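Local structure of putative glutathione S-transferase (3M1G) at residues A186-R191 against L223-D228; K217-A222 against V253-V258. The protein probably acts as a glutathione transferase of the ECM4-like, omega-related type, with a predicted cysteine nucleophile. One frame throughout, in Å; residues are numbered along the deposited sequence.

Contact 1: A186-R191 against L223-D228; sequences APVMKR and LDWLED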
loop_
_atom_site.group_PDB
_atom_site.type_symbol
_atom_site.label_atom_id
_atom_site.label_comp_id
_atom_site.label_asym_id
_atom_site.label_seq_id
_atom_site.Cartn_x
_atom_site.Cartn_y
_atom_site.Cartn_z
ATOM N N ALA A 186 -7.291 21.798 22.247
ATOM C CA ALA A 186 -8.349 20.852 22.527
ATOM C C ALA A 186 -9.092 20.437 21.240
ATOM O O ALA A 186 -9.226 19.241 20.977
ATOM C CB ALA A 186 -9.355 21.377 23.658
ATOM N N PRO A 187 -9.570 21.399 20.432
ATOM C CA PRO A 187 -10.281 20.919 19.237
ATOM C C PRO A 187 -9.409 20.204 18.197
ATOM O O PRO A 187 -9.884 19.282 17.523
ATOM C CB PRO A 187 -10.892 22.193 18.631
ATOM C CG PRO A 187 -10.238 23.332 19.336
ATOM C CD PRO A 187 -9.816 22.826 20.678
ATOM N N VAL A 188 -8.161 20.632 18.059
ATOM C CA VAL A 188 -7.238 19.989 17.158
ATOM C C VAL A 188 -7.050 18.514 17.541
ATOM O O VAL A 188 -7.138 17.631 16.689
ATOM C CB VAL A 188 -5.895 20.737 17.106
ATOM C CG1 VAL A 188 -4.867 19.898 16.342
ATOM C CG2 VAL A 188 -6.092 22.170 16.487
HETATM N N MSE A 189 -6.853 18.244 18.822
HETATM C CA MSE A 189 -6.674 16.869 19.278
HETATM C C MSE A 189 -7.976 16.049 19.141
HETATM O O MSE A 189 -7.914 14.861 18.792
HETATM C CB MSE A 189 -6.147 16.830 20.699
HETATM C CG MSE A 189 -4.749 17.456 20.805
HETATM SE SE MSE A 189 -3.852 17.161 22.531
HETATM C CE MSE A 189 -5.197 17.904 23.743
ATOM N N LYS A 190 -9.139 16.670 19.382
ATOM C CA LYS A 190 -10.399 15.954 19.222
ATOM C C LYS A 190 -10.603 15.566 17.744
ATOM O O LYS A 190 -10.937 14.421 17.455
ATOM C CB LYS A 190 -11.612 16.745 19.751
ATOM C CG LYS A 190 -12.980 16.097 19.404
ATOM C CD LYS A 190 -14.084 16.432 20.423
ATOM C CE LYS A 190 -15.528 16.237 19.902
ATOM N NZ LYS A 190 -15.723 15.171 18.877
ATOM N N ARG A 191 -10.388 16.497 16.815
ATOM C CA ARG A 191 -10.516 16.205 15.406
ATOM C C ARG A 191 -9.548 15.078 15.010
ATOM O O ARG A 191 -9.937 14.142 14.337
ATOM C CB ARG A 191 -10.276 17.443 14.561
ATOM C CG ARG A 191 -10.650 17.251 13.066
ATOM C CD ARG A 191 -10.633 18.557 12.309
ATOM N NE ARG A 191 -10.959 18.355 10.893
ATOM C CZ ARG A 191 -10.808 19.279 9.947
ATOM N NH1 ARG A 191 -10.372 20.474 10.251
ATOM N NH2 ARG A 191 -11.133 19.007 8.691
ATOM N N LEU A 223 -6.634 13.909 6.992
ATOM C CA LEU A 223 -5.207 13.892 6.607
ATOM C C LEU A 223 -4.854 15.053 5.668
ATOM O O LEU A 223 -3.753 15.643 5.747
ATOM C CB LEU A 223 -4.801 12.545 6.009
ATOM C CG LEU A 223 -4.791 11.331 6.967
ATOM C CD1 LEU A 223 -4.520 9.996 6.202
ATOM C CD2 LEU A 223 -3.789 11.490 8.125
ATOM N N ASP A 224 -5.786 15.431 4.790
ATOM C CA ASP A 224 -5.514 16.581 3.908
ATOM C C ASP A 224 -5.512 17.898 4.705
ATOM O O ASP A 224 -4.753 18.811 4.399
ATOM C CB ASP A 224 -6.556 16.672 2.778
ATOM C CG ASP A 224 -6.320 15.639 1.668
ATOM O OD1 ASP A 224 -5.172 15.154 1.488
ATOM O OD2 ASP A 224 -7.305 15.299 0.972
ATOM N N TRP A 225 -6.391 17.999 5.705
ATOM C CA TRP A 225 -6.366 19.130 6.633
ATOM C C TRP A 225 -5.010 19.174 7.373
ATOM O O TRP A 225 -4.410 20.238 7.483
ATOM C CB TRP A 225 -7.518 19.034 7.649
ATOM C CG TRP A 225 -7.283 19.762 8.934
ATOM C CD1 TRP A 225 -7.130 21.115 9.093
ATOM C CD2 TRP A 225 -7.221 19.196 10.244
ATOM N NE1 TRP A 225 -6.926 21.400 10.411
ATOM C CE2 TRP A 225 -6.979 20.247 11.140
ATOM C CE3 TRP A 225 -7.321 17.894 10.748
ATOM C CZ2 TRP A 225 -6.849 20.048 12.519
ATOM C CZ3 TRP A 225 -7.196 17.697 12.139
ATOM C CH2 TRP A 225 -6.945 18.755 12.988
ATOM N N LEU A 226 -4.530 18.038 7.865
ATOM C CA LEU A 226 -3.248 18.037 8.590
ATOM C C LEU A 226 -2.062 18.423 7.681
ATOM O O LEU A 226 -1.153 19.176 8.073
ATOM C CB LEU A 226 -2.994 16.681 9.257
ATOM C CG LEU A 226 -3.910 16.362 10.428
ATOM C CD1 LEU A 226 -3.739 14.916 10.866
ATOM C CD2 LEU A 226 -3.668 17.321 11.614
ATOM N N GLU A 227 -2.075 17.899 6.465
ATOM C CA GLU A 227 -1.032 18.183 5.483
ATOM C C GLU A 227 -0.966 19.708 5.255
ATOM O O GLU A 227 0.118 20.315 5.200
ATOM C CB GLU A 227 -1.326 17.424 4.187
ATOM C CG GLU A 227 -0.467 17.811 3.000
ATOM C CD GLU A 227 0.949 17.315 3.134
ATOM O OE1 GLU A 227 1.177 16.414 3.985
ATOM O OE2 GLU A 227 1.821 17.825 2.389
ATOM N N ASP A 228 -2.128 20.330 5.160
ATOM C CA ASP A 228 -2.184 21.783 5.006
ATOM C C ASP A 228 -1.817 22.539 6.289
ATOM O O ASP A 228 -1.139 23.558 6.235
ATOM C CB ASP A 228 -3.575 22.208 4.553
ATOM C CG ASP A 228 -3.684 23.728 4.317
ATOM O OD1 ASP A 228 -3.035 24.266 3.403
ATOM O OD2 ASP A 228 -4.396 24.384 5.074
#
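Arg191 lays its side chain along one face of the Trp225 indole, and this pair makes up most of the interface between 186-191 and 223-228. With CG anti to the backbone N (chi1 -170°) and the chain extended from CG to NE, the arginine runs out from its helix along the ring system. CD sits above the benzene half, 3.6 Å from the centroid of the Trp225 six-membered ring, in a CH-pi contact. Farther along, the guanidinium stacks flat on the indole, the two planes only 12° apart. Its CZ lies 3.9 Å from the centroid of the Trp225 five-membered ring, over its face, a cation-pi contact. The closest approach is Arg191 NH1 to Trp225 CD2, 3.4 Å.

Val188, one turn earlier, meets the far end of the same ring. Its CG1 is 4.1 Å from Trp225 CH2, and the carbonyl Val188 O lies in the indole plane at the ring edge, 3.9 Å from CH2. On the face opposite the arginine, the ring is backed by CD2 of Leu226, its own neighbour in sequence. No hydrogen bond crosses between the segments; stacking and apolar contact carry the interface.

The contact joins helix 182-197 to helix 209-229 in the all-helical C-terminal domain of the GST fold. Ile192 of the former also packs on Trp225 and Leu226, while Leu226 reaches on to Leu248 of helix 243-253 and Leu276 of helix 274-284.

Contact 2: K217-A222 against V253-V258; sequences KRLWVA and VRFDAV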
loop_
_atom_site.group_PDB
_atom_site.type_symbol
_atom_site.label_atom_id
_atom_site.label_comp_id
_atom_site.label_asym_id
_atom_site.label_seq_id
_atom_site.Cartn_x
_atom_site.Cartn_y
_atom_site.Cartn_z
ATOM N N LYS A 217 -13.399 8.260 3.503
ATOM C CA LYS A 217 -13.581 9.630 3.123
ATOM C C LYS A 217 -13.252 10.536 4.301
ATOM O O LYS A 217 -12.514 11.483 4.143
ATOM C CB LYS A 217 -15.021 9.873 2.683
ATOM C CG LYS A 217 -15.243 11.171 1.937
ATOM C CD LYS A 217 -16.758 11.421 1.778
ATOM C CE LYS A 217 -17.074 12.600 0.872
ATOM N NZ LYS A 217 -18.542 13.016 1.029
ATOM N N ARG A 218 -13.782 10.220 5.474
ATOM C CA ARG A 218 -13.485 11.006 6.679
ATOM C C ARG A 218 -11.998 11.048 7.001
ATOM O O ARG A 218 -11.450 12.103 7.324
ATOM C CB ARG A 218 -14.285 10.491 7.885
ATOM C CG ARG A 218 -15.761 10.948 7.863
ATOM C CD ARG A 218 -16.572 10.278 8.974
ATOM N NE ARG A 218 -16.108 10.644 10.331
ATOM C CZ ARG A 218 -16.631 10.150 11.454
ATOM N NH1 ARG A 218 -17.592 9.238 11.402
ATOM N NH2 ARG A 218 -16.182 10.531 12.625
ATOM N N LEU A 219 -11.331 9.909 6.904
ATOM C CA LEU A 219 -9.908 9.848 7.223
ATOM C C LEU A 219 -9.119 10.804 6.319
ATOM O O LEU A 219 -8.245 11.552 6.781
ATOM C CB LEU A 219 -9.387 8.410 7.073
ATOM C CG LEU A 219 -7.891 8.182 7.147
ATOM C CD1 LEU A 219 -7.345 8.508 8.539
ATOM C CD2 LEU A 219 -7.537 6.711 6.753
ATOM N N TRP A 220 -9.430 10.792 5.033
ATOM C CA TRP A 220 -8.641 11.573 4.086
ATOM C C TRP A 220 -8.935 13.071 4.081
ATOM O O TRP A 220 -8.036 13.866 3.783
ATOM C CB TRP A 220 -8.682 10.919 2.662
ATOM C CG TRP A 220 -7.757 9.728 2.695
ATOM C CD1 TRP A 220 -8.107 8.407 2.820
ATOM C CD2 TRP A 220 -6.342 9.761 2.701
ATOM N NE1 TRP A 220 -6.989 7.630 2.918
ATOM C CE2 TRP A 220 -5.889 8.430 2.853
ATOM C CE3 TRP A 220 -5.396 10.787 2.584
ATOM C CZ2 TRP A 220 -4.552 8.101 2.856
ATOM C CZ3 TRP A 220 -4.052 10.456 2.612
ATOM C CH2 TRP A 220 -3.647 9.130 2.752
ATOM N N VAL A 221 -10.168 13.459 4.402
ATOM C CA VAL A 221 -10.487 14.874 4.655
ATOM C C VAL A 221 -9.580 15.362 5.810
ATOM O O VAL A 221 -8.978 16.440 5.715
ATOM C CB VAL A 221 -11.984 15.085 5.041
ATOM C CG1 VAL A 221 -12.192 16.433 5.706
ATOM C CG2 VAL A 221 -12.944 14.954 3.787
ATOM N N ALA A 222 -9.440 14.558 6.859
ATOM C CA ALA A 222 -8.621 14.973 7.993
ATOM C C ALA A 222 -7.119 14.945 7.675
ATOM O O ALA A 222 -6.391 15.860 8.065
ATOM C CB ALA A 222 -8.925 14.130 9.247
ATOM N N VAL A 253 3.098 6.727 12.318
ATOM C CA VAL A 253 4.221 5.804 12.298
ATOM C C VAL A 253 3.827 4.346 11.988
ATOM O O VAL A 253 4.666 3.546 11.553
ATOM C CB VAL A 253 5.039 5.909 13.580
ATOM C CG1 VAL A 253 4.401 5.089 14.739
ATOM C CG2 VAL A 253 6.492 5.522 13.311
ATOM N N ARG A 254 2.551 4.025 12.166
ATOM C CA ARG A 254 2.004 2.735 11.855
ATOM C C ARG A 254 1.290 2.733 10.499
ATOM O O ARG A 254 0.772 1.701 10.057
ATOM C CB ARG A 254 1.001 2.302 12.941
ATOM C CG ARG A 254 1.631 1.952 14.275
ATOM C CD ARG A 254 0.615 1.892 15.417
ATOM N NE ARG A 254 1.292 1.403 16.614
ATOM C CZ ARG A 254 2.128 2.140 17.359
ATOM N NH1 ARG A 254 2.339 3.399 17.061
ATOM N NH2 ARG A 254 2.754 1.601 18.404
ATOM N N PHE A 255 1.231 3.874 9.852
ATOM C CA PHE A 255 0.396 3.996 8.655
ATOM C C PHE A 255 0.874 3.202 7.437
ATOM O O PHE A 255 0.177 2.289 6.973
ATOM C CB PHE A 255 0.159 5.450 8.282
ATOM C CG PHE A 255 -1.003 5.634 7.363
ATOM C CD1 PHE A 255 -0.838 5.526 5.989
ATOM C CD2 PHE A 255 -2.236 5.904 7.860
ATOM C CE1 PHE A 255 -1.904 5.705 5.125
ATOM C CE2 PHE A 255 -3.324 6.090 7.020
ATOM C CZ PHE A 255 -3.137 6.002 5.613
ATOM N N ASP A 256 2.046 3.525 6.917
ATOM C CA ASP A 256 2.530 2.792 5.757
ATOM C C ASP A 256 2.767 1.322 6.097
ATOM O O ASP A 256 2.483 0.420 5.263
ATOM C CB ASP A 256 3.796 3.435 5.163
ATOM C CG ASP A 256 3.518 4.793 4.495
ATOM O OD1 ASP A 256 2.325 5.148 4.350
ATOM O OD2 ASP A 256 4.498 5.503 4.132
ATOM N N ALA A 257 3.231 1.056 7.318
ATOM C CA ALA A 257 3.538 -0.311 7.749
ATOM C C ALA A 257 2.311 -1.229 7.882
ATOM O O ALA A 257 2.410 -2.435 7.620
ATOM C CB ALA A 257 4.342 -0.312 9.084
ATOM N N VAL A 258 1.173 -0.677 8.305
ATOM C CA VAL A 258 -0.009 -1.483 8.641
ATOM C C VAL A 258 -1.316 -0.923 8.086
ATOM O O VAL A 258 -2.011 -1.581 7.330
ATOM C CB VAL A 258 -0.195 -1.657 10.171
ATOM C CG1 VAL A 258 -1.557 -2.323 10.445
ATOM C CG2 VAL A 258 0.950 -2.486 10.766
#
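The backbones stay well apart here, the nearest CA atoms being those of Leu219 and Phe255 at 11.9 Å, so the side chains of Phe255, at the start of the short helix 255-259, and of Trp220 and Leu219 bridge the gap between them. The phenylalanine CG stands anti to the backbone N (chi1 -162°), which sends the ring out toward helix 209-229. There the far end of the ring does the touching: Phe255 CZ comes to 3.7 Å from CZ2 of Trp220, on the benzene half of the indole. The two planes are almost perpendicular, at 87°, but the centroids of the Phe255 ring and the Trp220 six-membered ring lie 6.0 Å apart and the approach is oblique.

Leu219 comes in from the neighbouring position on the same helix. Its CD2 sits near the plane of the phenylalanine ring, at the edge, 4.3 Å from Phe255 CE2. CG of this leucine also lies over one face of the Trp220 indole, toward its rim, so leucine and tryptophan pack on each other as well as on the phenylalanine.

All three residues are buried, in the helical C-terminal domain that follows the thioredoxin-like domain in glutathione transferases. The contact ties the central part of helix 209-229 to the start of helix 255-259, whose first turn, 255-258, is of the wider pi type. The indole has its polar edge anchored as well, since Trp220 NE1 donates a hydrogen bond to the carbonyl of Cys265. Val200 of helix 199-204 touches both Leu219 and Phe255, and Ile270 packs against the phenylalanine from a loop.

In the fold
Contacts 1 and 2 draw on successive turns of helix 209-229, with centres 12 Å apart, and they touch directly: Leu223 CD1 reaches Phe255 CE2 at 4.2 Å, and Arg191 NH2 comes to 4.1 Å from Val221 CG1. One helix is thus gripped by two different parts of the same domain. Contact 1 lies away from the predicted catalytic residues. Contact 2 is nearer: the side chain of Phe255 is about 4 Å from that of Tyr259, four residues farther along the chain and predicted to lower the pKa of the predicted nucleophile, Cys70, and the side chain of Leu219 is about 9 Å from that of Tyr201, the predicted proton donor/acceptor.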